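Local coordinates for RimK domain protein ATP-grasp (Sphaerobacter thermophilus, PDB 5I47) that probably binds ATP and acts as an ATP-grasp ligase of the RimK/LysX family, joining a carboxylate to an amine, though its own substrate is not established, at residues 5-15 against 51-59; 61-70 against 81-90. All coordinates share one frame; numbering follows the deposited sequence.

Interaction 1. Residues 5-15 against 51-59; sequences ARVALLADRLR and DFVAALDRG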
loop_
_atom_site.group_PDB
_atom_site.type_symbol
_atom_site.label_atom_id
_atom_site.label_comp_id
_atom_site.label_asym_id
_atom_site.label_seq_id
_atom_site.Cartn_x
_atom_site.Cartn_y
_atom_site.Cartn_z
ATOM N N ALA B 5 15.522 -21.095 -22.053
ATOM C CA ALA B 5 14.792 -19.880 -21.697
ATOM C C ALA B 5 13.340 -20.200 -21.359
ATOM O O ALA B 5 12.619 -20.785 -22.169
ATOM C CB ALA B 5 14.864 -18.868 -22.825
ATOM N N ARG B 6 12.913 -19.807 -20.161
ATOM C CA ARG B 6 11.592 -20.138 -19.651
ATOM C C ARG B 6 10.864 -18.872 -19.218
ATOM O O ARG B 6 11.449 -17.791 -19.116
ATOM C CB ARG B 6 11.682 -21.122 -18.479
ATOM C CG ARG B 6 12.538 -22.348 -18.754
ATOM C CD ARG B 6 12.533 -23.272 -17.553
ATOM N NE ARG B 6 13.127 -22.638 -16.380
ATOM C CZ ARG B 6 12.757 -22.893 -15.129
ATOM N NH1 ARG B 6 13.352 -22.271 -14.120
ATOM N NH2 ARG B 6 11.780 -23.758 -14.888
ATOM N N VAL B 7 9.568 -19.021 -18.952
ATOM C CA VAL B 7 8.703 -17.920 -18.544
ATOM C C VAL B 7 7.868 -18.382 -17.357
ATOM O O VAL B 7 7.268 -19.462 -17.398
ATOM C CB VAL B 7 7.796 -17.452 -19.699
ATOM C CG1 VAL B 7 6.664 -16.585 -19.176
ATOM C CG2 VAL B 7 8.610 -16.696 -20.737
ATOM N N ALA B 8 7.826 -17.566 -16.304
ATOM C CA ALA B 8 7.095 -17.902 -15.088
ATOM C C ALA B 8 5.657 -17.401 -15.175
ATOM O O ALA B 8 5.420 -16.235 -15.507
ATOM C CB ALA B 8 7.787 -17.306 -13.864
ATOM N N LEU B 9 4.705 -18.287 -14.873
ATOM C CA LEU B 9 3.280 -17.954 -14.804
ATOM C C LEU B 9 2.897 -17.913 -13.326
ATOM O O LEU B 9 2.578 -18.938 -12.721
ATOM C CB LEU B 9 2.421 -18.965 -15.569
ATOM C CG LEU B 9 2.571 -19.142 -17.082
ATOM C CD1 LEU B 9 1.590 -20.208 -17.573
ATOM C CD2 LEU B 9 2.359 -17.828 -17.825
ATOM N N LEU B 10 2.934 -16.714 -12.747
ATOM C CA LEU B 10 2.624 -16.523 -11.336
ATOM C C LEU B 10 1.150 -16.798 -11.082
ATOM O O LEU B 10 0.304 -15.909 -11.235
ATOM C CB LEU B 10 2.991 -15.106 -10.890
ATOM C CG LEU B 10 4.460 -14.725 -11.064
ATOM C CD1 LEU B 10 4.712 -13.284 -10.631
ATOM C CD2 LEU B 10 5.334 -15.686 -10.281
ATOM N N ALA B 11 0.833 -18.031 -10.704
ATOM C CA ALA B 11 -0.544 -18.438 -10.485
ATOM C C ALA B 11 -0.543 -19.587 -9.493
ATOM O O ALA B 11 0.500 -20.164 -9.179
ATOM C CB ALA B 11 -1.227 -18.840 -11.798
ATOM N N ASP B 12 -1.729 -19.918 -8.994
ATOM C CA ASP B 12 -1.839 -21.004 -8.037
ATOM C C ASP B 12 -2.188 -22.333 -8.688
ATOM O O ASP B 12 -1.872 -23.384 -8.122
ATOM C CB ASP B 12 -2.873 -20.652 -6.967
ATOM C CG ASP B 12 -2.481 -19.421 -6.173
ATOM O OD1 ASP B 12 -3.354 -18.561 -5.930
ATOM O OD2 ASP B 12 -1.293 -19.310 -5.797
ATOM N N ARG B 13 -2.808 -22.310 -9.866
ATOM C CA ARG B 13 -3.128 -23.521 -10.609
ATOM C C ARG B 13 -3.464 -23.143 -12.044
ATOM O O ARG B 13 -3.997 -22.059 -12.305
ATOM C CB ARG B 13 -4.290 -24.287 -9.967
ATOM C CG ARG B 13 -5.571 -23.487 -9.817
ATOM C CD ARG B 13 -6.625 -24.297 -9.086
ATOM N NE ARG B 13 -7.952 -24.061 -9.639
ATOM C CZ ARG B 13 -8.428 -24.679 -10.715
ATOM N NH1 ARG B 13 -7.687 -25.574 -11.360
ATOM N NH2 ARG B 13 -9.644 -24.400 -11.152
ATOM N N LEU B 14 -3.143 -24.047 -12.966
ATOM C CA LEU B 14 -3.362 -23.805 -14.388
ATOM C C LEU B 14 -4.840 -23.964 -14.721
ATOM O O LEU B 14 -5.428 -25.024 -14.481
ATOM C CB LEU B 14 -2.518 -24.763 -15.226
ATOM C CG LEU B 14 -1.003 -24.703 -15.021
ATOM C CD1 LEU B 14 -0.300 -25.706 -15.916
ATOM C CD2 LEU B 14 -0.477 -23.298 -15.278
ATOM N N ARG B 15 -5.439 -22.912 -15.275
ATOM C CA ARG B 15 -6.785 -22.953 -15.813
ATOM C C ARG B 15 -6.711 -22.808 -17.334
ATOM O O ARG B 15 -5.631 -22.946 -17.930
ATOM C CB ARG B 15 -7.639 -21.868 -15.156
ATOM C CG ARG B 15 -7.877 -22.056 -13.670
ATOM C CD ARG B 15 -8.477 -20.796 -13.070
ATOM N NE ARG B 15 -7.735 -19.603 -13.482
ATOM C CZ ARG B 15 -8.200 -18.673 -14.316
ATOM N NH1 ARG B 15 -9.419 -18.783 -14.826
ATOM N NH2 ARG B 15 -7.446 -17.629 -14.633
ATOM N N ASP B 51 15.251 -19.506 -12.571
ATOM C CA ASP B 51 15.785 -19.049 -13.849
ATOM C C ASP B 51 14.632 -18.763 -14.803
ATOM O O ASP B 51 13.992 -19.690 -15.312
ATOM C CB ASP B 51 16.735 -20.093 -14.426
ATOM C CG ASP B 51 17.426 -19.619 -15.692
ATOM O OD1 ASP B 51 17.622 -18.394 -15.843
ATOM O OD2 ASP B 51 17.775 -20.475 -16.534
ATOM N N PHE B 52 14.355 -17.482 -15.038
ATOM C CA PHE B 52 13.277 -17.075 -15.926
ATOM C C PHE B 52 13.672 -15.791 -16.634
ATOM O O PHE B 52 14.282 -14.904 -16.030
ATOM C CB PHE B 52 11.963 -16.852 -15.170
ATOM C CG PHE B 52 11.433 -18.080 -14.498
ATOM C CD1 PHE B 52 10.715 -19.020 -15.214
ATOM C CD2 PHE B 52 11.652 -18.292 -13.148
ATOM C CE1 PHE B 52 10.226 -20.151 -14.596
ATOM C CE2 PHE B 52 11.166 -19.417 -12.527
ATOM C CZ PHE B 52 10.451 -20.349 -13.252
ATOM N N VAL B 53 13.308 -15.696 -17.913
ATOM C CA VAL B 53 13.524 -14.455 -18.645
ATOM C C VAL B 53 12.410 -13.450 -18.391
ATOM O O VAL B 53 12.594 -12.253 -18.651
ATOM C CB VAL B 53 13.659 -14.738 -20.149
ATOM C CG1 VAL B 53 14.666 -15.854 -20.376
ATOM C CG2 VAL B 53 12.308 -15.099 -20.748
ATOM N N ALA B 54 11.267 -13.899 -17.878
ATOM C CA ALA B 54 10.144 -13.021 -17.583
ATOM C C ALA B 54 9.173 -13.757 -16.673
ATOM O O ALA B 54 9.174 -14.991 -16.600
ATOM C CB ALA B 54 9.439 -12.562 -18.863
ATOM N N ALA B 55 8.348 -12.982 -15.970
ATOM C CA ALA B 55 7.260 -13.508 -15.161
ATOM C C ALA B 55 5.968 -12.816 -15.565
ATOM O O ALA B 55 5.967 -11.623 -15.884
ATOM C CB ALA B 55 7.515 -13.309 -13.665
ATOM N N LEU B 56 4.873 -13.569 -15.566
ATOM C CA LEU B 56 3.565 -13.038 -15.934
ATOM C C LEU B 56 2.605 -13.317 -14.788
ATOM O O LEU B 56 2.273 -14.477 -14.521
ATOM C CB LEU B 56 3.068 -13.654 -17.242
ATOM C CG LEU B 56 1.659 -13.294 -17.718
ATOM C CD1 LEU B 56 1.513 -11.797 -17.917
ATOM C CD2 LEU B 56 1.346 -14.037 -19.005
ATOM N N ASP B 57 2.170 -12.264 -14.103
ATOM C CA ASP B 57 1.282 -12.427 -12.957
ATOM C C ASP B 57 -0.119 -12.746 -13.456
ATOM O O ASP B 57 -0.771 -11.905 -14.087
ATOM C CB ASP B 57 1.286 -11.170 -12.092
ATOM C CG ASP B 57 0.682 -11.404 -10.720
ATOM O OD1 ASP B 57 -0.234 -12.240 -10.598
ATOM O OD2 ASP B 57 1.128 -10.752 -9.759
ATOM N N ARG B 58 -0.583 -13.962 -13.172
ATOM C CA ARG B 58 -1.899 -14.430 -13.577
ATOM C C ARG B 58 -2.906 -14.381 -12.436
ATOM O O ARG B 58 -3.963 -15.018 -12.519
ATOM C CB ARG B 58 -1.800 -15.850 -14.138
ATOM C CG ARG B 58 -0.895 -15.977 -15.350
ATOM C CD ARG B 58 -1.539 -15.360 -16.575
ATOM N NE ARG B 58 -2.923 -15.800 -16.708
ATOM C CZ ARG B 58 -3.968 -14.982 -16.755
ATOM N NH1 ARG B 58 -3.791 -13.670 -16.705
ATOM N NH2 ARG B 58 -5.192 -15.480 -16.868
ATOM N N GLY B 59 -2.601 -13.640 -11.372
ATOM C CA GLY B 59 -3.459 -13.555 -10.214
ATOM C C GLY B 59 -4.188 -12.222 -10.124
ATOM O O GLY B 59 -3.911 -11.268 -10.853
HETATM O O HOH W 1 -5.636 -17.907 -12.556
#
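Phe-52 is held between Arg-6 and Ala-8, residues on one side of strand 6-10. The guanidinium of Arg-6 lies flat on one ring face, centres 4.3 Å apart and planes at 24°, an off-centre cation-pi stack in which NH1 sits over the rim near CZ. Against the opposite face, the methyl CB of Ala-8 makes a CH-pi contact 3.7 Å from the ring centroid and only 12° off its normal. The ring reaches this place because its CG stands anti to its own carbonyl carbon (chi1 -62°). A bend at chi3 folds the arginine chain over it, and Asp-51 O takes weak, strongly bent bonds from NH1 and NE. An alanine in place of Phe-52 would probably leave the guanidinium without its stacking surface and open a gap above Ala-8.

The backbones form neighbouring inner strands, 6-10 and 54-57, of the four-stranded parallel sheet of the preATP-grasp domain, whose family belongs to the Rossmann clan. Ala-8 N donates almost straight to Ala-54 O (2.9 Å), and Ala-8 O accepts from Leu-56 N. Farther on, Leu-10 N reaches Leu-56 O from above the carbonyl plane, and Leu-10 O receives Arg-58 N.

Small residues suit the middle of this pairing: Ala-8 and Ala-55 meet methyl to methyl, CB to CB 4.0 Å, leaving room for Leu-10 CD1 to rest on Ala-55 CB. On the other sheet face, Leu-9 and Leu-56 run side by side in the same direction, CD2 to CD2 4.1 Å, and Leu-9 also packs on Ile-22 of helix 16-27. Where the strands end, Asp-57 OD1 accepts from Gly-59 N at 2.9 Å in an Asx turn while also holding Arg-65 in a salt bridge, and Arg-58 turns its guanidinium to Glu-18.

Interaction 2. Residues 61-70 against 81-90; sequences ATAERAVLAA and NRAATARLLA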
loop_
_atom_site.group_PDB
_atom_site.type_symbol
_atom_site.label_atom_id
_atom_site.label_comp_id
_atom_site.label_asym_id
_atom_site.label_seq_id
_atom_site.Cartn_x
_atom_site.Cartn_y
_atom_site.Cartn_z
ATOM N N ALA B 61 -5.108 -8.663 -8.822
ATOM C CA ALA B 61 -4.201 -7.587 -8.446
ATOM C C ALA B 61 -4.406 -7.212 -6.984
ATOM O O ALA B 61 -5.500 -6.797 -6.592
ATOM C CB ALA B 61 -4.428 -6.375 -9.343
ATOM N N THR B 62 -3.354 -7.350 -6.177
ATOM C CA THR B 62 -3.392 -6.943 -4.778
ATOM C C THR B 62 -2.060 -6.303 -4.407
ATOM O O THR B 62 -1.117 -6.273 -5.204
ATOM C CB THR B 62 -3.694 -8.121 -3.852
ATOM O OG1 THR B 62 -3.795 -7.641 -2.507
ATOM C CG2 THR B 62 -2.580 -9.147 -3.928
ATOM N N ALA B 63 -1.984 -5.794 -3.175
ATOM C CA ALA B 63 -0.818 -5.022 -2.761
ATOM C C ALA B 63 0.449 -5.865 -2.773
ATOM O O ALA B 63 1.503 -5.403 -3.227
ATOM C CB ALA B 63 -1.048 -4.422 -1.374
ATOM N N GLU B 64 0.375 -7.107 -2.285
ATOM C CA GLU B 64 1.586 -7.916 -2.201
ATOM C C GLU B 64 2.045 -8.428 -3.560
ATOM O O GLU B 64 3.221 -8.782 -3.712
ATOM C CB GLU B 64 1.390 -9.093 -1.242
ATOM C CG GLU B 64 0.204 -9.976 -1.549
ATOM C CD GLU B 64 -1.022 -9.601 -0.738
ATOM O OE1 GLU B 64 -1.242 -8.389 -0.508
ATOM O OE2 GLU B 64 -1.760 -10.524 -0.322
ATOM N N ARG B 65 1.163 -8.474 -4.555
ATOM C CA ARG B 65 1.628 -8.872 -5.876
ATOM C C ARG B 65 2.352 -7.735 -6.581
ATOM O O ARG B 65 3.256 -7.989 -7.383
ATOM C CB ARG B 65 0.460 -9.396 -6.707
ATOM C CG ARG B 65 -0.180 -10.616 -6.058
ATOM C CD ARG B 65 -1.090 -11.347 -6.998
ATOM N NE ARG B 65 -0.376 -12.303 -7.840
ATOM C CZ ARG B 65 -0.339 -13.614 -7.617
ATOM N NH1 ARG B 65 -0.966 -14.128 -6.569
ATOM N NH2 ARG B 65 0.321 -14.411 -8.445
ATOM N N ALA B 66 1.991 -6.485 -6.286
ATOM C CA ALA B 66 2.836 -5.369 -6.698
ATOM C C ALA B 66 4.184 -5.428 -5.994
ATOM O O ALA B 66 5.220 -5.140 -6.603
ATOM C CB ALA B 66 2.140 -4.039 -6.415
ATOM N N VAL B 67 4.186 -5.811 -4.714
ATOM C CA VAL B 67 5.437 -6.053 -3.995
ATOM C C VAL B 67 6.232 -7.161 -4.673
ATOM O O VAL B 67 7.461 -7.078 -4.799
ATOM C CB VAL B 67 5.149 -6.388 -2.518
ATOM C CG1 VAL B 67 6.360 -7.040 -1.867
ATOM C CG2 VAL B 67 4.746 -5.136 -1.753
ATOM N N LEU B 68 5.542 -8.215 -5.123
ATOM C CA LEU B 68 6.221 -9.331 -5.773
ATOM C C LEU B 68 6.795 -8.920 -7.122
ATOM O O LEU B 68 7.912 -9.320 -7.475
ATOM C CB LEU B 68 5.257 -10.508 -5.934
ATOM C CG LEU B 68 5.772 -11.720 -6.716
ATOM C CD1 LEU B 68 6.990 -12.321 -6.034
ATOM C CD2 LEU B 68 4.675 -12.758 -6.875
ATOM N N ALA B 69 6.044 -8.125 -7.892
ATOM C CA ALA B 69 6.539 -7.655 -9.182
ATOM C C ALA B 69 7.746 -6.741 -9.014
ATOM O O ALA B 69 8.658 -6.747 -9.847
ATOM C CB ALA B 69 5.426 -6.932 -9.936
ATOM N N ALA B 70 7.768 -5.942 -7.944
ATOM C CA ALA B 70 8.891 -5.032 -7.734
ATOM C C ALA B 70 10.133 -5.785 -7.282
ATOM O O ALA B 70 11.249 -5.468 -7.707
ATOM C CB ALA B 70 8.515 -3.958 -6.714
ATOM N N ASN B 81 2.123 -7.771 -15.006
ATOM C CA ASN B 81 2.337 -6.344 -15.206
ATOM C C ASN B 81 3.520 -5.805 -14.410
ATOM O O ASN B 81 3.838 -6.311 -13.332
ATOM C CB ASN B 81 1.071 -5.572 -14.828
ATOM C CG ASN B 81 -0.075 -5.827 -15.785
ATOM O OD1 ASN B 81 -0.060 -5.359 -16.924
ATOM N ND2 ASN B 81 -1.081 -6.560 -15.327
ATOM N N ARG B 82 4.169 -4.778 -14.962
ATOM C CA ARG B 82 5.258 -4.112 -14.262
ATOM C C ARG B 82 4.772 -3.582 -12.917
ATOM O O ARG B 82 3.585 -3.297 -12.731
ATOM C CB ARG B 82 5.821 -2.973 -15.113
ATOM C CG ARG B 82 4.944 -1.737 -15.160
ATOM C CD ARG B 82 5.509 -0.707 -16.134
ATOM N NE ARG B 82 5.478 -1.206 -17.507
ATOM C CZ ARG B 82 4.438 -1.076 -18.326
ATOM N NH1 ARG B 82 4.497 -1.569 -19.560
ATOM N NH2 ARG B 82 3.339 -0.454 -17.916
ATOM N N ALA B 83 5.711 -3.461 -11.970
ATOM C CA ALA B 83 5.354 -3.156 -10.587
ATOM C C ALA B 83 4.469 -1.918 -10.492
ATOM O O ALA B 83 3.435 -1.929 -9.811
ATOM C CB ALA B 83 6.621 -2.974 -9.747
ATOM N N ALA B 84 4.851 -0.844 -11.188
ATOM C CA ALA B 84 4.113 0.412 -11.085
ATOM C C ALA B 84 2.680 0.260 -11.573
ATOM O O ALA B 84 1.752 0.822 -10.975
ATOM C CB ALA B 84 4.827 1.506 -11.871
ATOM N N THR B 85 2.477 -0.480 -12.665
ATOM C CA THR B 85 1.123 -0.739 -13.142
ATOM C C THR B 85 0.369 -1.648 -12.178
ATOM O O THR B 85 -0.799 -1.395 -11.861
ATOM C CB THR B 85 1.173 -1.348 -14.542
ATOM O OG1 THR B 85 1.763 -0.405 -15.447
ATOM C CG2 THR B 85 -0.218 -1.696 -15.026
ATOM N N ALA B 86 1.029 -2.701 -11.690
ATOM C CA ALA B 86 0.414 -3.557 -10.682
ATOM C C ALA B 86 0.004 -2.763 -9.452
ATOM O O ALA B 86 -1.000 -3.091 -8.811
ATOM C CB ALA B 86 1.372 -4.684 -10.297
ATOM N N ARG B 87 0.755 -1.715 -9.107
ATOM C CA ARG B 87 0.355 -0.868 -7.986
ATOM C C ARG B 87 -0.933 -0.110 -8.298
ATOM O O ARG B 87 -1.789 0.051 -7.422
ATOM C CB ARG B 87 1.481 0.101 -7.620
ATOM C CG ARG B 87 2.298 -0.338 -6.414
ATOM C CD ARG B 87 3.431 0.630 -6.083
ATOM N NE ARG B 87 4.707 0.205 -6.654
ATOM C CZ ARG B 87 5.311 0.810 -7.672
ATOM N NH1 ARG B 87 4.760 1.882 -8.225
ATOM N NH2 ARG B 87 6.467 0.350 -8.130
ATOM N N LEU B 88 -1.092 0.360 -9.540
ATOM C CA LEU B 88 -2.317 1.068 -9.902
ATOM C C LEU B 88 -3.523 0.136 -9.915
ATOM O O LEU B 88 -4.643 0.569 -9.627
ATOM C CB LEU B 88 -2.158 1.749 -11.263
ATOM C CG LEU B 88 -1.239 2.970 -11.352
ATOM C CD1 LEU B 88 -1.394 3.641 -12.695
ATOM C CD2 LEU B 88 -1.521 3.954 -10.233
ATOM N N LEU B 89 -3.323 -1.138 -10.252
ATOM C CA LEU B 89 -4.425 -2.089 -10.188
ATOM C C LEU B 89 -4.761 -2.453 -8.746
ATOM O O LEU B 89 -5.920 -2.742 -8.434
ATOM C CB LEU B 89 -4.086 -3.349 -10.984
ATOM C CG LEU B 89 -3.557 -3.183 -12.407
ATOM C CD1 LEU B 89 -3.213 -4.534 -13.012
ATOM C CD2 LEU B 89 -4.567 -2.461 -13.267
ATOM N N ALA B 90 -3.769 -2.438 -7.859
ATOM C CA ALA B 90 -3.963 -2.830 -6.471
ATOM C C ALA B 90 -4.441 -1.691 -5.590
ATOM O O ALA B 90 -5.064 -1.946 -4.552
ATOM C CB ALA B 90 -2.657 -3.387 -5.898
HETATM O O HOH W 2 5.290 -2.058 -5.524
#
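An antiparallel helix pair of the preATP-grasp domain, helices 63-74 and 83-90, meets here through a seam of alanines. The axes of the parts 63-70 and 83-90 approach to 8.2 Å at an angle of 178°, a close spacing that small side chains permit: with methyls at most of the contact positions, each helix can rest almost on its partner's backbone.

In the middle, the methyls of Ala-66 and Ala-86 pass side by side, CB to CB 4.0 Å, Ala-86 CB lying against Ala-66 CA, while Ala-66 CB also touches the aliphatic CG of Arg-87 alongside. Toward the start of the second helix, Ala-83 CB rests on N and CA of Ala-70 and meets Ala-70 CB at 3.7 Å; Ala-69 CB lies over Ala-83 CA and near Asn-81 O. At the other end of the seam, Ala-90 CB presses on the carbonyl group of Thr-62, 3.3 Å from its C atom, just before the first helix begins. Beside it Ala-61 CB meets Leu-89 CB at 3.5 Å, the methyl lying against the root of the leucine.

Away from the seam, Val-67 packs on Leu-134 and Leu-68 on Phe-113 of the second subunit. Across the seam itself no direct hydrogen bond forms, and the polar link is made by water. Arg-87, long enough to lean along the helix, bends at chi3 and carries its guanidinium over Ala-83 O; in the plane of that group, NE donates to the water at 2.6 Å, and the same water gives a weak bond to Ala-66 O.

In the chain, both segments of interaction 1 come before those of interaction 2, and strand 54-57 leads straight into helix 63-74; their centres lie about 15 Å apart. The two touch through that helix, which covers the sheet face carrying Leu-10. Arg-65 ties them together, its NE in a salt bridge with Asp-57 OD1 at 2.8 Å, the oxygen that also accepts from Gly-59 N in the Asx turn. Nearby, Leu-10 CD1 packs on Leu-68 CD2 at 3.8 Å. Helix 83-90 in turn packs against helix 63-74. Asn-253 binds the carbonyls of Asp-57 and Gly-59, joining interaction 1 to the strand 246-253 of the ATP-grasp domain.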